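Local coordinates for putative acyl-[acyl-carrier-protein]--UDP-N-acetylglucosamine O-acyltransferase (Bacteroides fragilis, PDB 4R36) that probably transfers an acyl chain from acyl carrier protein to UDP-N-acetylglucosamine and is built on a left-handed beta-helix, at residues 229-234 with 247-252. Sequence-based numbering, arbitrary orientation.
Sequences HNAYRI and TKVEAE
Val-249 lies against both Ala-231 and Ile-234, one turn apart on the facing helix; it sets CG1 against Ala-231, while CG2 reaches both residues. CG1, anti to the backbone N (chi1 169°), meets CB of Ala-231 at 4.0 Å. The other methyl, CG2, sits 3.8 Å from Ile-234 CG2 and equally 3.8 Å from the carbonyl O of Ala-231, so the valine touches backbone as well as side chains. The first side-chain bond of Ile-234 is directed toward helix 242-252. A chi1 of -70° sets its CG2 anti to the backbone N, where this branch meets Val-249 CG2 and also Lys-248 CB, the latter at 4.0 Å. The isoleucine side chain crosses those of Val-249 and Lys-248 at a slant. The lysine contributes only aliphatic carbons, its CD also passing 4.2 Å from Ile-234 CG2. Ala-231 and Val-249 mark the nearest backbone approach, CA to CA 5.6 Å, between segments that run roughly antiparallel, with 147° between their N-to-C directions. The two helices are consecutive in the C-terminal helical region that follows the left-handed beta-helix; Val-249 also packs on Ile-259 and Val-263 of helix 257-267, while Leu-240 of the connecting loop touches both Ile-234 and Lys-248. Methyl groups and the aliphatic part of Lys-248 thus join the two helices without polar bonds, and cohesion should rest on van der Waals contact and exclusion of water.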
loop_
_atom_site.group_PDB
_atom_site.type_symbol
_atom_site.label_atom_id
_atom_site.label_comp_id
_atom_site.label_asym_id
_atom_site.label_seq_id
_atom_site.Cartn_x
_atom_site.Cartn_y
_atom_site.Cartn_z
ATOM N N HIS A 229 19.028 -12.757 -24.768
ATOM C CA HIS A 229 19.829 -13.192 -23.634
ATOM C C HIS A 229 21.287 -12.848 -23.831
ATOM O O HIS A 229 21.959 -12.296 -22.945
ATOM C CB HIS A 229 19.628 -14.727 -23.403
ATOM C CG HIS A 229 19.904 -15.120 -22.002
ATOM N ND1 HIS A 229 19.178 -16.072 -21.328
ATOM C CD2 HIS A 229 20.749 -14.574 -21.093
ATOM C CE1 HIS A 229 19.637 -16.170 -20.092
ATOM N NE2 HIS A 229 20.591 -15.269 -19.926
ATOM N N ASN A 230 21.789 -13.116 -25.030
ATOM C CA ASN A 230 23.142 -12.752 -25.385
ATOM C C ASN A 230 23.431 -11.274 -25.368
ATOM O O ASN A 230 24.491 -10.873 -24.877
ATOM C CB ASN A 230 23.540 -13.383 -26.714
ATOM C CG ASN A 230 23.774 -14.890 -26.565
ATOM O OD1 ASN A 230 24.095 -15.363 -25.467
ATOM N ND2 ASN A 230 23.532 -15.650 -27.621
ATOM N N ALA A 231 22.482 -10.444 -25.814
ATOM C CA ALA A 231 22.707 -9.005 -25.684
ATOM C C ALA A 231 22.891 -8.595 -24.200
ATOM O O ALA A 231 23.790 -7.823 -23.864
ATOM C CB ALA A 231 21.564 -8.233 -26.316
ATOM N N TYR A 232 22.062 -9.143 -23.316
ATOM C CA TYR A 232 22.197 -8.793 -21.906
ATOM C C TYR A 232 23.367 -9.387 -21.177
ATOM O O TYR A 232 23.861 -8.787 -20.218
ATOM C CB TYR A 232 20.886 -9.005 -21.159
ATOM C CG TYR A 232 19.899 -7.902 -21.454
ATOM C CD1 TYR A 232 20.118 -6.625 -21.012
ATOM C CD2 TYR A 232 18.723 -8.155 -22.183
ATOM C CE1 TYR A 232 19.250 -5.574 -21.350
ATOM C CE2 TYR A 232 17.802 -7.150 -22.459
ATOM C CZ TYR A 232 18.063 -5.850 -22.015
ATOM O OH TYR A 232 17.214 -4.793 -22.232
ATOM N N ARG A 233 23.854 -10.521 -21.629
ATOM C CA ARG A 233 25.193 -11.014 -21.180
ATOM C C ARG A 233 26.277 -10.069 -21.528
ATOM O O ARG A 233 27.137 -9.806 -20.740
ATOM C CB ARG A 233 25.556 -12.411 -21.725
ATOM C CG ARG A 233 24.715 -13.503 -21.197
ATOM C CD ARG A 233 25.028 -14.908 -21.780
ATOM N NE ARG A 233 23.933 -15.778 -21.341
ATOM C CZ ARG A 233 23.065 -16.452 -22.101
ATOM N NH1 ARG A 233 23.137 -16.446 -23.429
ATOM N NH2 ARG A 233 22.109 -17.176 -21.506
ATOM N N ILE A 234 26.250 -9.510 -22.737
ATOM C CA ILE A 234 27.189 -8.509 -23.113
ATOM C C ILE A 234 27.020 -7.260 -22.264
ATOM O O ILE A 234 27.986 -6.679 -21.847
ATOM C CB ILE A 234 27.082 -8.144 -24.613
ATOM C CG1 ILE A 234 27.594 -9.314 -25.456
ATOM C CG2 ILE A 234 27.880 -6.873 -24.934
ATOM C CD1 ILE A 234 27.123 -9.265 -26.904
ATOM N N THR A 247 28.135 -1.184 -28.609
ATOM C CA THR A 247 28.924 -1.463 -29.820
ATOM C C THR A 247 29.031 -2.930 -30.080
ATOM O O THR A 247 28.782 -3.364 -31.207
ATOM C CB THR A 247 30.322 -0.830 -29.718
ATOM O OG1 THR A 247 30.155 0.573 -29.668
ATOM C CG2 THR A 247 31.245 -1.226 -30.908
ATOM N N LYS A 248 29.397 -3.730 -29.081
ATOM C CA LYS A 248 29.549 -5.127 -29.273
ATOM C C LYS A 248 28.226 -5.860 -29.579
ATOM O O LYS A 248 28.156 -6.788 -30.446
ATOM C CB LYS A 248 30.191 -5.749 -28.061
ATOM C CG LYS A 248 30.587 -7.227 -28.229
ATOM C CD LYS A 248 31.376 -7.708 -27.040
ATOM C CE LYS A 248 32.140 -8.966 -27.408
ATOM N NZ LYS A 248 32.256 -9.842 -26.236
ATOM N N VAL A 249 27.149 -5.454 -28.896
ATOM C CA VAL A 249 25.830 -5.985 -29.220
ATOM C C VAL A 249 25.501 -5.740 -30.697
ATOM O O VAL A 249 25.021 -6.654 -31.390
ATOM C CB VAL A 249 24.708 -5.338 -28.351
ATOM C CG1 VAL A 249 23.341 -5.737 -28.919
ATOM C CG2 VAL A 249 24.820 -5.764 -26.894
ATOM N N GLU A 250 25.713 -4.521 -31.154
ATOM C CA GLU A 250 25.459 -4.193 -32.552
ATOM C C GLU A 250 26.323 -5.015 -33.521
ATOM O O GLU A 250 25.875 -5.353 -34.591
ATOM C CB GLU A 250 25.639 -2.713 -32.826
ATOM C CG GLU A 250 24.513 -1.899 -32.214
ATOM C CD GLU A 250 24.597 -0.395 -32.361
ATOM O OE1 GLU A 250 25.654 0.224 -32.212
ATOM O OE2 GLU A 250 23.522 0.247 -32.589
ATOM N N ALA A 251 27.530 -5.342 -33.123
ATOM C CA ALA A 251 28.471 -6.100 -33.971
ATOM C C ALA A 251 28.253 -7.578 -33.935
ATOM O O ALA A 251 28.486 -8.229 -34.907
ATOM C CB ALA A 251 29.918 -5.815 -33.569
ATOM N N GLU A 252 27.784 -8.135 -32.833
ATOM C CA GLU A 252 27.854 -9.562 -32.610
ATOM C C GLU A 252 26.539 -10.265 -32.424
ATOM O O GLU A 252 26.530 -11.460 -32.553
ATOM C CB GLU A 252 28.716 -9.885 -31.380
ATOM C CG GLU A 252 30.089 -9.291 -31.508
ATOM C CD GLU A 252 31.128 -9.952 -30.619
ATOM O OE1 GLU A 252 30.843 -10.944 -29.930
ATOM O OE2 GLU A 252 32.226 -9.426 -30.607
#